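Local coordinates for protein butyrophilin subfamily 1 member A1 (Bos taurus, PDB 4HH8) that may act as a membrane receptor in the secretion of milk-fat droplets and probably inhibits proliferation, metabolism and cytokine secretion of activated T cells, at residues E48-R53 with V60-E65; E107-F112 with E120-L125; P134-K139 with V217-P222; I146-T151 with A190-R195. The protein carries 1 engineered substitution. One frame throughout, in Å; residues are numbered along the deposited sequence.

Interaction 1. Residues E48-R53 with V60-E65; sequences ELRWFR and VFLSRE. Unlike the reference sequence in segment 60-65: Leu62 (reference Val).
Leu62, a position where the reference sequence has valine, lays its methyl groups on the flat guanidinium groups of Arg50 and Arg64: CD1 lies 3.8 Å above the plane of Arg50, offset toward its rim, and CD2 lies above one face of Arg64, near its margin, also touching Arg50 NH2. Glu48 meets both groups at an edge. Its OE2, in the Arg50 plane, takes weak bonds from NE and NH2, while OE1 makes a weak, salt-bridged bond of 3.4 Å to Arg64 NE. Glu48 CG stands anti to the backbone N (chi1 173°), which sets the extended chain beside Arg64. Val56 O also holds Arg50, and Glu72 holds Arg64. This network decorates the C and C' strands of the V-set domain, residues 48-52 and 61-64, an antiparallel hairpin. On the face of Leu49, Trp51 and Phe61, Trp51 CE3 meets Phe61 CD2 at 4.1 Å. A classic beta bulge sets two residues, Val60 and Phe61, opposite Trp51, whose O accepts the N-H of Phe61 at 3.2 Å and, weakly, that of Val60.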
loop_
_atom_site.group_PDB
_atom_site.type_symbol
_atom_site.label_atom_id
_atom_site.label_comp_id
_atom_site.label_asym_id
_atom_site.label_seq_id
_atom_site.Cartn_x
_atom_site.Cartn_y
_atom_site.Cartn_z
ATOM N N GLU A 48 -18.779 3.453 22.078
ATOM C CA GLU A 48 -18.320 2.295 21.357
ATOM C C GLU A 48 -17.644 2.770 20.081
ATOM O O GLU A 48 -18.279 3.426 19.249
ATOM C CB GLU A 48 -19.466 1.319 21.027
ATOM C CG GLU A 48 -19.032 0.154 20.106
ATOM C CD GLU A 48 -20.196 -0.746 19.671
ATOM O OE1 GLU A 48 -21.070 -1.023 20.512
ATOM O OE2 GLU A 48 -20.235 -1.183 18.489
ATOM N N LEU A 49 -16.360 2.431 19.970
ATOM C CA LEU A 49 -15.505 2.691 18.804
ATOM C C LEU A 49 -15.200 1.361 18.125
ATOM O O LEU A 49 -14.559 0.521 18.737
ATOM C CB LEU A 49 -14.186 3.337 19.242
ATOM C CG LEU A 49 -14.317 4.576 20.154
ATOM C CD1 LEU A 49 -12.982 5.032 20.679
ATOM C CD2 LEU A 49 -15.061 5.757 19.494
ATOM N N ARG A 50 -15.655 1.163 16.891
ATOM C CA ARG A 50 -15.445 -0.098 16.182
ATOM C C ARG A 50 -14.824 0.151 14.812
ATOM O O ARG A 50 -15.385 0.897 14.014
ATOM C CB ARG A 50 -16.773 -0.836 15.986
ATOM C CG ARG A 50 -16.632 -2.189 15.284
ATOM C CD ARG A 50 -17.990 -2.834 14.902
ATOM N NE ARG A 50 -18.739 -3.168 16.110
ATOM C CZ ARG A 50 -18.770 -4.360 16.702
ATOM N NH1 ARG A 50 -18.103 -5.404 16.202
ATOM N NH2 ARG A 50 -19.477 -4.506 17.818
ATOM N N TRP A 51 -13.682 -0.446 14.530
ATOM C CA TRP A 51 -13.191 -0.452 13.151
ATOM C C TRP A 51 -13.399 -1.850 12.596
ATOM O O TRP A 51 -13.174 -2.843 13.294
ATOM C CB TRP A 51 -11.712 -0.078 13.096
ATOM C CG TRP A 51 -11.424 1.373 13.000
ATOM C CD1 TRP A 51 -10.959 2.028 11.920
ATOM C CD2 TRP A 51 -11.542 2.347 14.041
ATOM N NE1 TRP A 51 -10.769 3.351 12.211
ATOM C CE2 TRP A 51 -11.122 3.573 13.509
ATOM C CE3 TRP A 51 -11.897 2.279 15.395
ATOM C CZ2 TRP A 51 -11.095 4.753 14.252
ATOM C CZ3 TRP A 51 -11.874 3.450 16.149
ATOM C CH2 TRP A 51 -11.472 4.681 15.561
ATOM N N PHE A 52 -13.866 -1.943 11.357
ATOM C CA PHE A 52 -14.087 -3.249 10.752
ATOM C C PHE A 52 -13.872 -3.186 9.253
ATOM O O PHE A 52 -13.762 -2.096 8.663
ATOM C CB PHE A 52 -15.475 -3.809 11.119
ATOM C CG PHE A 52 -16.644 -3.010 10.576
ATOM C CD1 PHE A 52 -17.256 -3.378 9.379
ATOM C CD2 PHE A 52 -17.147 -1.915 11.276
ATOM C CE1 PHE A 52 -18.328 -2.680 8.871
ATOM C CE2 PHE A 52 -18.233 -1.204 10.795
ATOM C CZ PHE A 52 -18.841 -1.597 9.578
ATOM N N ARG A 53 -13.820 -4.355 8.631
ATOM C CA ARG A 53 -13.625 -4.418 7.202
ATOM C C ARG A 53 -14.911 -4.848 6.520
ATOM O O ARG A 53 -15.781 -4.023 6.237
ATOM C CB ARG A 53 -12.435 -5.308 6.887
ATOM C CG ARG A 53 -11.132 -4.573 7.164
ATOM C CD ARG A 53 -9.924 -5.358 6.865
ATOM N NE ARG A 53 -9.552 -5.295 5.463
ATOM C CZ ARG A 53 -8.436 -5.836 4.984
ATOM N NH1 ARG A 53 -7.617 -6.478 5.800
ATOM N NH2 ARG A 53 -8.147 -5.774 3.697
ATOM N N VAL A 60 -11.828 -5.276 13.338
ATOM C CA VAL A 60 -10.406 -4.972 13.361
ATOM C C VAL A 60 -10.018 -4.491 14.770
ATOM O O VAL A 60 -8.975 -4.879 15.308
ATOM C CB VAL A 60 -10.076 -3.880 12.289
ATOM C CG1 VAL A 60 -8.633 -3.364 12.426
ATOM C CG2 VAL A 60 -10.312 -4.430 10.926
ATOM N N PHE A 61 -10.853 -3.621 15.341
ATOM C CA PHE A 61 -10.610 -3.022 16.649
ATOM C C PHE A 61 -11.960 -2.653 17.283
ATOM O O PHE A 61 -12.892 -2.163 16.605
ATOM C CB PHE A 61 -9.665 -1.812 16.593
ATOM C CG PHE A 61 -9.494 -1.141 17.930
ATOM C CD1 PHE A 61 -8.531 -1.584 18.830
ATOM C CD2 PHE A 61 -10.351 -0.136 18.326
ATOM C CE1 PHE A 61 -8.411 -0.998 20.092
ATOM C CE2 PHE A 61 -10.246 0.430 19.594
ATOM C CZ PHE A 61 -9.274 0.004 20.477
ATOM N N LEU A 62 -12.091 -2.974 18.564
ATOM C CA LEU A 62 -13.312 -2.682 19.291
ATOM C C LEU A 62 -13.005 -2.188 20.707
ATOM O O LEU A 62 -12.310 -2.857 21.486
ATOM C CB LEU A 62 -14.278 -3.872 19.287
ATOM C CG LEU A 62 -15.640 -3.606 19.936
ATOM C CD1 LEU A 62 -16.379 -2.402 19.314
ATOM C CD2 LEU A 62 -16.565 -4.871 19.973
ATOM N N SER A 63 -13.460 -0.976 20.999
ATOM C CA SER A 63 -13.465 -0.460 22.365
ATOM C C SER A 63 -14.907 -0.278 22.793
ATOM O O SER A 63 -15.715 0.257 22.025
ATOM C CB SER A 63 -12.770 0.880 22.427
ATOM O OG SER A 63 -12.587 1.272 23.766
ATOM N N ARG A 64 -15.247 -0.743 23.986
ATOM C CA ARG A 64 -16.502 -0.347 24.663
ATOM C C ARG A 64 -16.216 0.076 26.087
ATOM O O ARG A 64 -15.342 -0.482 26.745
ATOM C CB ARG A 64 -17.512 -1.482 24.712
ATOM C CG ARG A 64 -18.342 -1.646 23.462
ATOM C CD ARG A 64 -19.621 -2.460 23.783
ATOM N NE ARG A 64 -19.934 -3.369 22.677
ATOM C CZ ARG A 64 -19.485 -4.621 22.581
ATOM N NH1 ARG A 64 -18.718 -5.136 23.533
ATOM N NH2 ARG A 64 -19.810 -5.359 21.526
ATOM N N GLU A 65 -16.947 1.074 26.564
ATOM C CA GLU A 65 -16.801 1.525 27.947
ATOM C C GLU A 65 -15.328 1.726 28.297
ATOM O O GLU A 65 -14.847 1.245 29.334
ATOM C CB GLU A 65 -17.465 0.530 28.921
ATOM C CG GLU A 65 -18.730 1.062 29.607
ATOM C CD GLU A 65 -20.018 0.643 28.898
ATOM O OE1 GLU A 65 -20.378 -0.567 28.955
ATOM O OE2 GLU A 65 -20.679 1.528 28.297
#

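Interaction 2. Residues E107-F112 with E120-L125; sequences EYRCFF and EAIVHL
Tyr108 and Val123 form a hydrogen-bonded pair in the buried half of this contact, with Tyr108 N 2.7 Å from Val123 O and the same oxygen at the edge of the tyrosine ring. The ring runs alongside Leu125, CE2 touching CB at 3.7 Å, and its OH is held by Asp104 O. One hydrogen-bonded pair further along, Cys110 SG, wedged between its own backbone N and carbonyl carbon (chi1 56°), packs on Ala121 CB at 3.6 Å. The other face is nearer solvent: Glu107 is exposed, Arg109, Glu120 and Ile122 partly so. Arg109 packs closely along Ile122, but its ion pairs are long, NH1 to Glu120 OE2 at 3.6 Å and NE to Glu107 OE2, which lies well out of the guanidinium plane. Ile122 CG2 touches Glu107 CG and lies above one face of the His124 ring, toward its rim. Residues 107-112 and 120-125 are the F and G strands of the V-set domain, and Cys110 is disulfide-bonded to Cys36 on strand 32-39, the pin across the two sheets that marks the immunoglobulin fold.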
loop_
_atom_site.group_PDB
_atom_site.type_symbol
_atom_site.label_atom_id
_atom_site.label_comp_id
_atom_site.label_asym_id
_atom_site.label_seq_id
_atom_site.Cartn_x
_atom_site.Cartn_y
_atom_site.Cartn_z
ATOM N N GLU A 107 -10.560 -1.166 2.237
ATOM C CA GLU A 107 -11.534 -0.246 2.825
ATOM C C GLU A 107 -11.800 -0.651 4.265
ATOM O O GLU A 107 -12.020 -1.834 4.568
ATOM C CB GLU A 107 -12.848 -0.331 2.026
ATOM C CG GLU A 107 -13.930 0.647 2.488
ATOM C CD GLU A 107 -15.309 0.370 1.846
ATOM O OE1 GLU A 107 -15.589 0.992 0.785
ATOM O OE2 GLU A 107 -16.089 -0.483 2.390
ATOM N N TYR A 108 -11.808 0.327 5.152
ATOM C CA TYR A 108 -12.179 0.082 6.540
ATOM C C TYR A 108 -13.355 0.964 6.839
ATOM O O TYR A 108 -13.523 2.009 6.201
ATOM C CB TYR A 108 -11.025 0.449 7.479
ATOM C CG TYR A 108 -9.862 -0.484 7.380
ATOM C CD1 TYR A 108 -9.615 -1.435 8.395
ATOM C CD2 TYR A 108 -9.009 -0.459 6.271
ATOM C CE1 TYR A 108 -8.533 -2.308 8.317
ATOM C CE2 TYR A 108 -7.926 -1.353 6.164
ATOM C CZ TYR A 108 -7.686 -2.257 7.194
ATOM O OH TYR A 108 -6.626 -3.133 7.115
ATOM N N ARG A 109 -14.161 0.567 7.813
ATOM C CA ARG A 109 -15.226 1.417 8.283
ATOM C C ARG A 109 -15.040 1.728 9.766
ATOM O O ARG A 109 -14.726 0.844 10.558
ATOM C CB ARG A 109 -16.586 0.766 8.001
ATOM C CG ARG A 109 -16.894 0.619 6.497
ATOM C CD ARG A 109 -18.401 0.465 6.292
ATOM N NE ARG A 109 -18.824 0.310 4.893
ATOM C CZ ARG A 109 -19.293 1.290 4.118
ATOM N NH1 ARG A 109 -19.391 2.534 4.577
ATOM N NH2 ARG A 109 -19.663 1.024 2.864
ATOM N N CYS A 110 -15.239 2.986 10.138
ATOM C CA CYS A 110 -15.163 3.382 11.552
ATOM C C CYS A 110 -16.531 3.737 12.072
ATOM O O CYS A 110 -17.177 4.658 11.563
ATOM C CB CYS A 110 -14.233 4.562 11.754
ATOM S SG CYS A 110 -14.686 6.007 10.727
ATOM N N PHE A 111 -16.936 3.032 13.122
ATOM C CA PHE A 111 -18.259 3.144 13.692
ATOM C C PHE A 111 -18.149 3.656 15.137
ATOM O O PHE A 111 -17.372 3.122 15.929
ATOM C CB PHE A 111 -18.863 1.746 13.629
ATOM C CG PHE A 111 -20.225 1.617 14.223
ATOM C CD1 PHE A 111 -21.363 1.916 13.464
ATOM C CD2 PHE A 111 -20.387 1.100 15.505
ATOM C CE1 PHE A 111 -22.634 1.750 14.003
ATOM C CE2 PHE A 111 -21.642 0.932 16.060
ATOM C CZ PHE A 111 -22.777 1.254 15.307
ATOM N N PHE A 112 -18.919 4.701 15.443
ATOM C CA PHE A 112 -19.003 5.331 16.764
ATOM C C PHE A 112 -20.430 5.151 17.264
ATOM O O PHE A 112 -21.348 5.527 16.560
ATOM C CB PHE A 112 -18.788 6.834 16.660
ATOM C CG PHE A 112 -17.381 7.246 16.440
ATOM C CD1 PHE A 112 -16.732 8.028 17.378
ATOM C CD2 PHE A 112 -16.708 6.901 15.282
ATOM C CE1 PHE A 112 -15.419 8.441 17.165
ATOM C CE2 PHE A 112 -15.392 7.292 15.075
ATOM C CZ PHE A 112 -14.751 8.054 16.001
ATOM N N GLU A 120 -21.184 6.296 11.074
ATOM C CA GLU A 120 -19.963 5.711 10.528
ATOM C C GLU A 120 -19.387 6.406 9.283
ATOM O O GLU A 120 -20.051 7.212 8.600
ATOM C CB GLU A 120 -20.148 4.217 10.270
ATOM C CG GLU A 120 -21.156 3.940 9.186
ATOM C CD GLU A 120 -21.293 2.474 8.917
ATOM O OE1 GLU A 120 -21.974 1.786 9.706
ATOM O OE2 GLU A 120 -20.725 2.013 7.908
ATOM N N ALA A 121 -18.121 6.085 9.012
ATOM C CA ALA A 121 -17.406 6.644 7.880
ATOM C C ALA A 121 -16.471 5.594 7.356
ATOM O O ALA A 121 -16.421 4.493 7.881
ATOM C CB ALA A 121 -16.639 7.883 8.289
ATOM N N ILE A 122 -15.724 5.956 6.325
ATOM C CA ILE A 122 -14.902 5.041 5.561
ATOM C C ILE A 122 -13.488 5.568 5.622
ATOM O O ILE A 122 -13.286 6.766 5.495
ATOM C CB ILE A 122 -15.404 4.986 4.087
ATOM C CG1 ILE A 122 -16.735 4.232 4.028
ATOM C CG2 ILE A 122 -14.384 4.344 3.126
ATOM C CD1 ILE A 122 -17.491 4.372 2.715
ATOM N N VAL A 123 -12.523 4.686 5.877
ATOM C CA VAL A 123 -11.096 5.011 5.722
ATOM C C VAL A 123 -10.485 4.006 4.753
ATOM O O VAL A 123 -10.748 2.787 4.840
ATOM C CB VAL A 123 -10.318 4.918 7.055
ATOM C CG1 VAL A 123 -8.948 5.661 6.972
ATOM C CG2 VAL A 123 -11.114 5.470 8.186
ATOM N N HIS A 124 -9.691 4.503 3.812
ATOM C CA HIS A 124 -9.057 3.626 2.857
ATOM C C HIS A 124 -7.637 3.527 3.305
ATOM O O HIS A 124 -7.005 4.543 3.506
ATOM C CB HIS A 124 -9.141 4.163 1.418
ATOM C CG HIS A 124 -10.543 4.281 0.897
ATOM N ND1 HIS A 124 -11.276 3.190 0.460
ATOM C CD2 HIS A 124 -11.351 5.363 0.746
ATOM C CE1 HIS A 124 -12.468 3.597 0.052
ATOM N NE2 HIS A 124 -12.542 4.912 0.221
ATOM N N LEU A 125 -7.163 2.303 3.542
ATOM C CA LEU A 125 -5.736 2.073 3.723
ATOM C C LEU A 125 -5.105 1.671 2.396
ATOM O O LEU A 125 -5.565 0.759 1.734
ATOM C CB LEU A 125 -5.493 0.982 4.764
ATOM C CG LEU A 125 -4.004 0.782 5.035
ATOM C CD1 LEU A 125 -3.356 2.083 5.509
ATOM C CD2 LEU A 125 -3.800 -0.334 6.027
#

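Interaction 3. Residues P134-K139 with V217-P222; sequences PHISMK and VEVSIP
Ile136 pushes its branched side chain between Val217 and Val219 where the two sheets of the second, membrane-proximal immunoglobulin domain face each other. The segments belong to the edge strands 135-140 and 213-220, with Pro134 just before one and Pro222 just after the other, so this is sandwich packing: the strands run roughly parallel, 21° apart, with axes 7.1 Å from each other, and no hydrogen bond crosses between them. Val217 CG1 is the bump from the far side. Placed between its backbone N and carbonyl carbon (chi1 66°), it fits against Ile136 CG1 at 3.6 Å and Pro134 CB at 3.8 Å, so that the proline and the isoleucine make the hollow that receives it. Ile136 in turn sets CD1 and CG2 against Val219 CG1, each at 3.9 Å. Further along, the chain of Met138, a selenomethionine, bends at chi2 and chi3 and crosses Val219 at a slant, CG touching CG2. Ile136 and Met138 also rest on Leu148 of the neighbouring strand in their own sheet, and Ile136 on Cys204 of the facing sheet. Beyond the end of strand 213-220, Met138 SE lies 3.7 Å from Ser220 O and CE meets Pro222 CD at 3.9 Å.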
loop_
_atom_site.group_PDB
_atom_site.type_symbol
_atom_site.label_atom_id
_atom_site.label_comp_id
_atom_site.label_asym_id
_atom_site.label_seq_id
_atom_site.Cartn_x
_atom_site.Cartn_y
_atom_site.Cartn_z
ATOM N N PRO A 134 16.781 -2.798 -9.378
ATOM C CA PRO A 134 16.518 -3.575 -10.616
ATOM C C PRO A 134 17.794 -4.090 -11.243
ATOM O O PRO A 134 18.854 -3.529 -11.020
ATOM C CB PRO A 134 15.829 -2.577 -11.550
ATOM C CG PRO A 134 15.997 -1.207 -10.888
ATOM C CD PRO A 134 16.187 -1.458 -9.412
ATOM N N HIS A 135 17.677 -5.136 -12.044
ATOM C CA HIS A 135 18.829 -5.724 -12.652
ATOM C C HIS A 135 18.537 -6.034 -14.087
ATOM O O HIS A 135 17.471 -6.564 -14.409
ATOM C CB HIS A 135 19.199 -7.034 -11.952
ATOM C CG HIS A 135 20.433 -7.654 -12.513
ATOM N ND1 HIS A 135 20.396 -8.668 -13.440
ATOM C CD2 HIS A 135 21.734 -7.336 -12.351
ATOM C CE1 HIS A 135 21.628 -8.969 -13.802
ATOM N NE2 HIS A 135 22.453 -8.160 -13.177
ATOM N N ILE A 136 19.491 -5.747 -14.950
ATOM C CA ILE A 136 19.345 -6.125 -16.346
ATOM C C ILE A 136 20.296 -7.252 -16.763
ATOM O O ILE A 136 21.499 -7.143 -16.616
ATOM C CB ILE A 136 19.495 -4.895 -17.315
ATOM C CG1 ILE A 136 18.358 -3.896 -17.108
ATOM C CG2 ILE A 136 19.470 -5.362 -18.738
ATOM C CD1 ILE A 136 18.618 -2.496 -17.799
ATOM N N SER A 137 19.715 -8.319 -17.290
ATOM C CA SER A 137 20.413 -9.402 -17.980
ATOM C C SER A 137 20.497 -9.094 -19.444
ATOM O O SER A 137 19.489 -8.747 -20.049
ATOM C CB SER A 137 19.579 -10.680 -17.898
ATOM O OG SER A 137 19.979 -11.450 -16.811
HETATM N N MSE A 138 21.675 -9.311 -20.021
HETATM C CA MSE A 138 21.909 -9.161 -21.442
HETATM C C MSE A 138 22.143 -10.527 -22.051
HETATM O O MSE A 138 22.903 -11.333 -21.500
HETATM C CB MSE A 138 23.187 -8.372 -21.668
HETATM C CG MSE A 138 23.130 -6.883 -21.500
HETATM SE SE MSE A 138 23.995 -6.055 -23.062
HETATM C CE MSE A 138 25.684 -7.065 -23.050
ATOM N N LYS A 139 21.524 -10.789 -23.191
ATOM C CA LYS A 139 21.791 -12.006 -23.941
ATOM C C LYS A 139 21.799 -11.706 -25.427
ATOM O O LYS A 139 20.777 -11.332 -25.997
ATOM C CB LYS A 139 20.768 -13.088 -23.620
ATOM C CG LYS A 139 21.090 -13.874 -22.352
ATOM C CD LYS A 139 19.889 -14.692 -21.864
ATOM C CE LYS A 139 20.236 -15.539 -20.626
ATOM N NZ LYS A 139 19.101 -16.449 -20.268
ATOM N N VAL A 217 18.120 1.182 -13.424
ATOM C CA VAL A 217 19.391 0.563 -13.683
ATOM C C VAL A 217 19.691 0.812 -15.149
ATOM O O VAL A 217 18.813 0.730 -16.009
ATOM C CB VAL A 217 19.397 -0.952 -13.310
ATOM C CG1 VAL A 217 18.447 -1.752 -14.218
ATOM C CG2 VAL A 217 20.825 -1.523 -13.345
ATOM N N GLU A 218 20.931 1.159 -15.412
ATOM C CA GLU A 218 21.375 1.446 -16.767
ATOM C C GLU A 218 22.300 0.322 -17.195
ATOM O O GLU A 218 23.048 -0.189 -16.392
ATOM C CB GLU A 218 22.091 2.801 -16.760
ATOM C CG GLU A 218 22.495 3.358 -18.120
ATOM C CD GLU A 218 22.468 4.876 -18.131
ATOM O OE1 GLU A 218 22.473 5.478 -17.028
ATOM O OE2 GLU A 218 22.407 5.467 -19.242
ATOM N N VAL A 219 22.218 -0.104 -18.441
ATOM C CA VAL A 219 23.194 -1.052 -18.957
ATOM C C VAL A 219 23.834 -0.497 -20.236
ATOM O O VAL A 219 23.452 0.565 -20.703
ATOM C CB VAL A 219 22.595 -2.462 -19.154
ATOM C CG1 VAL A 219 21.600 -2.487 -20.317
ATOM C CG2 VAL A 219 23.702 -3.493 -19.343
ATOM N N SER A 220 24.798 -1.228 -20.785
ATOM C CA SER A 220 25.672 -0.732 -21.822
ATOM C C SER A 220 25.690 -1.744 -22.946
ATOM O O SER A 220 25.922 -2.931 -22.702
ATOM C CB SER A 220 27.077 -0.584 -21.251
ATOM O OG SER A 220 27.800 0.369 -21.996
ATOM N N ILE A 221 25.452 -1.277 -24.167
ATOM C CA ILE A 221 25.328 -2.159 -25.323
ATOM C C ILE A 221 26.582 -2.133 -26.214
ATOM O O ILE A 221 26.967 -1.057 -26.686
ATOM C CB ILE A 221 24.097 -1.765 -26.200
ATOM C CG1 ILE A 221 22.784 -1.869 -25.416
ATOM C CG2 ILE A 221 24.054 -2.576 -27.501
ATOM C CD1 ILE A 221 22.318 -0.545 -24.857
ATOM N N PRO A 222 27.226 -3.312 -26.422
ATOM C CA PRO A 222 28.268 -3.561 -27.436
ATOM C C PRO A 222 27.803 -3.438 -28.900
ATOM O O PRO A 222 26.681 -3.853 -29.234
ATOM C CB PRO A 222 28.700 -5.013 -27.156
ATOM C CG PRO A 222 27.746 -5.539 -26.114
ATOM C CD PRO A 222 27.276 -4.339 -25.370
#

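Interaction 4. Residues I146-T151 with A190-R195; sequences IQLECT and ASVIIR
This contact is an antiparallel strand pairing within one sheet of the second immunoglobulin domain, where residues 146-151 and 190-194 lie on the B and E strands of the sandwich and Arg195 follows just beyond. Three hydrogen-bonded pairs hold it: Ile146 with Ile194, Leu148 with Val192 and Cys150 with Ala190. The bond from Cys150 N to Ala190 O is short and nearly straight, 2.7 Å and 171°. Residues of these pairs face the interior. Leu148 makes the main apolar contacts, its CD1 crossing Ile194 CG1 at 3.9 Å and its CB touching Val192 CG1 at 4.0 Å. Trp163 of the facing sheet covers Leu148, Val192 and Cys150, and Cys150 itself is disulfide-bonded to Cys204, which ties the two sheets together. The outward face carries Gln147, Glu149, Ser191 and Ile193, with lighter contacts. Ser191 OG, anti to its carbonyl carbon (chi1 -82°), reaches toward the partner strand: it stands 3.8 Å from Glu149 CB and donates a weak hydrogen bond of 3.5 Å to Leu148 O, the oxygen that also takes the N-H of Val192.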
loop_
_atom_site.group_PDB
_atom_site.type_symbol
_atom_site.label_atom_id
_atom_site.label_comp_id
_atom_site.label_asym_id
_atom_site.label_seq_id
_atom_site.Cartn_x
_atom_site.Cartn_y
_atom_site.Cartn_z
ATOM N N ILE A 146 19.908 -8.007 -29.560
ATOM C CA ILE A 146 20.085 -8.057 -28.097
ATOM C C ILE A 146 18.739 -8.114 -27.317
ATOM O O ILE A 146 17.860 -7.276 -27.511
ATOM C CB ILE A 146 20.930 -6.837 -27.594
ATOM C CG1 ILE A 146 22.093 -6.556 -28.551
ATOM C CG2 ILE A 146 21.386 -7.027 -26.141
ATOM C CD1 ILE A 146 23.309 -5.890 -27.917
ATOM N N GLN A 147 18.609 -9.108 -26.440
ATOM C CA GLN A 147 17.446 -9.261 -25.564
ATOM C C GLN A 147 17.837 -8.848 -24.158
ATOM O O GLN A 147 18.815 -9.360 -23.606
ATOM C CB GLN A 147 16.967 -10.718 -25.513
ATOM C CG GLN A 147 16.826 -11.433 -26.859
ATOM C CD GLN A 147 17.002 -12.957 -26.754
ATOM O OE1 GLN A 147 17.799 -13.463 -25.943
ATOM N NE2 GLN A 147 16.269 -13.690 -27.589
ATOM N N LEU A 148 17.092 -7.923 -23.573
ATOM C CA LEU A 148 17.352 -7.524 -22.201
ATOM C C LEU A 148 16.223 -8.001 -21.311
ATOM O O LEU A 148 15.055 -7.932 -21.702
ATOM C CB LEU A 148 17.488 -6.008 -22.080
ATOM C CG LEU A 148 18.502 -5.264 -22.963
ATOM C CD1 LEU A 148 18.401 -3.779 -22.675
ATOM C CD2 LEU A 148 20.005 -5.736 -22.743
ATOM N N GLU A 149 16.560 -8.443 -20.105
ATOM C CA GLU A 149 15.550 -8.763 -19.135
ATOM C C GLU A 149 15.770 -7.994 -17.876
ATOM O O GLU A 149 16.819 -8.076 -17.293
ATOM C CB GLU A 149 15.504 -10.252 -18.821
ATOM C CG GLU A 149 14.345 -10.554 -17.887
ATOM C CD GLU A 149 14.260 -12.003 -17.441
ATOM O OE1 GLU A 149 15.172 -12.496 -16.730
ATOM O OE2 GLU A 149 13.245 -12.641 -17.796
ATOM N N CYS A 150 14.764 -7.242 -17.448
ATOM C CA CYS A 150 14.885 -6.435 -16.236
ATOM C C CYS A 150 14.047 -7.066 -15.145
ATOM O O CYS A 150 12.873 -7.432 -15.337
ATOM C CB CYS A 150 14.452 -4.990 -16.486
ATOM S SG CYS A 150 14.522 -3.885 -15.060
ATOM N N THR A 151 14.644 -7.146 -13.980
ATOM C CA THR A 151 14.127 -7.965 -12.910
ATOM C C THR A 151 14.162 -7.180 -11.594
ATOM O O THR A 151 15.053 -6.393 -11.381
ATOM C CB THR A 151 14.976 -9.235 -12.919
ATOM O OG1 THR A 151 14.274 -10.273 -13.650
ATOM C CG2 THR A 151 15.338 -9.648 -11.564
ATOM N N ALA A 190 10.642 -7.988 -17.006
ATOM C CA ALA A 190 10.267 -7.432 -18.283
ATOM C C ALA A 190 11.378 -7.597 -19.297
ATOM O O ALA A 190 12.536 -7.415 -18.967
ATOM C CB ALA A 190 9.908 -5.983 -18.120
ATOM N N SER A 191 11.001 -7.884 -20.535
ATOM C CA SER A 191 11.940 -8.127 -21.613
ATOM C C SER A 191 11.717 -7.224 -22.769
ATOM O O SER A 191 10.579 -6.888 -23.077
ATOM C CB SER A 191 11.838 -9.546 -22.140
ATOM O OG SER A 191 12.592 -10.344 -21.257
ATOM N N VAL A 192 12.808 -6.892 -23.444
ATOM C CA VAL A 192 12.756 -6.021 -24.575
ATOM C C VAL A 192 13.783 -6.578 -25.584
ATOM O O VAL A 192 14.744 -7.275 -25.204
ATOM C CB VAL A 192 13.007 -4.591 -24.055
ATOM C CG1 VAL A 192 14.498 -4.208 -23.978
ATOM C CG2 VAL A 192 12.141 -3.607 -24.669
ATOM N N ILE A 193 13.558 -6.343 -26.864
ATOM C CA ILE A 193 14.570 -6.687 -27.868
ATOM C C ILE A 193 15.123 -5.372 -28.432
ATOM O O ILE A 193 14.371 -4.556 -28.937
ATOM C CB ILE A 193 14.001 -7.625 -28.946
ATOM C CG1 ILE A 193 13.588 -8.959 -28.290
ATOM C CG2 ILE A 193 15.037 -7.868 -30.030
ATOM C CD1 ILE A 193 12.872 -9.919 -29.204
ATOM N N ILE A 194 16.428 -5.145 -28.273
ATOM C CA ILE A 194 17.084 -3.955 -28.827
ATOM C C ILE A 194 17.424 -4.177 -30.299
ATOM O O ILE A 194 18.201 -5.083 -30.619
ATOM C CB ILE A 194 18.375 -3.590 -28.049
ATOM C CG1 ILE A 194 18.097 -3.441 -26.551
ATOM C CG2 ILE A 194 19.027 -2.329 -28.636
ATOM C CD1 ILE A 194 17.024 -2.413 -26.173
ATOM N N ARG A 195 16.809 -3.392 -31.193
ATOM C CA ARG A 195 17.149 -3.438 -32.638
ATOM C C ARG A 195 17.791 -2.121 -33.069
ATOM O O ARG A 195 17.096 -1.165 -33.418
ATOM C CB ARG A 195 15.924 -3.746 -33.516
ATOM C CG ARG A 195 15.325 -5.140 -33.323
ATOM C CD ARG A 195 13.876 -5.154 -33.802
ATOM N NE ARG A 195 13.082 -6.285 -33.306
ATOM C CZ ARG A 195 12.302 -6.231 -32.228
ATOM N NH1 ARG A 195 12.245 -5.116 -31.504
ATOM N NH2 ARG A 195 11.594 -7.288 -31.872
#

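The four contacts fall into two groups, one for each immunoglobulin domain. Interactions 1 and 2, with centres 11 Å apart, belong to the same sheet of the V-set domain: strands 48-52 and 106-114 are neighbours, and Arg50 N lies 2.8 Å from Phe111 O, while Leu49 CD2 packs on Phe112 CD1. Interactions 3 and 4 are closer still, about 8 Å between centres; Ser137 N approaches Glu149 O at 2.9 Å, and the 146-151 pairing is nested in the chain between the two edge segments of interaction 3. The two groups lie far apart, on opposite sides of the chain's centre: interactions 2 and 4 are about 44 Å between centres and about 25 Å at their nearest atoms.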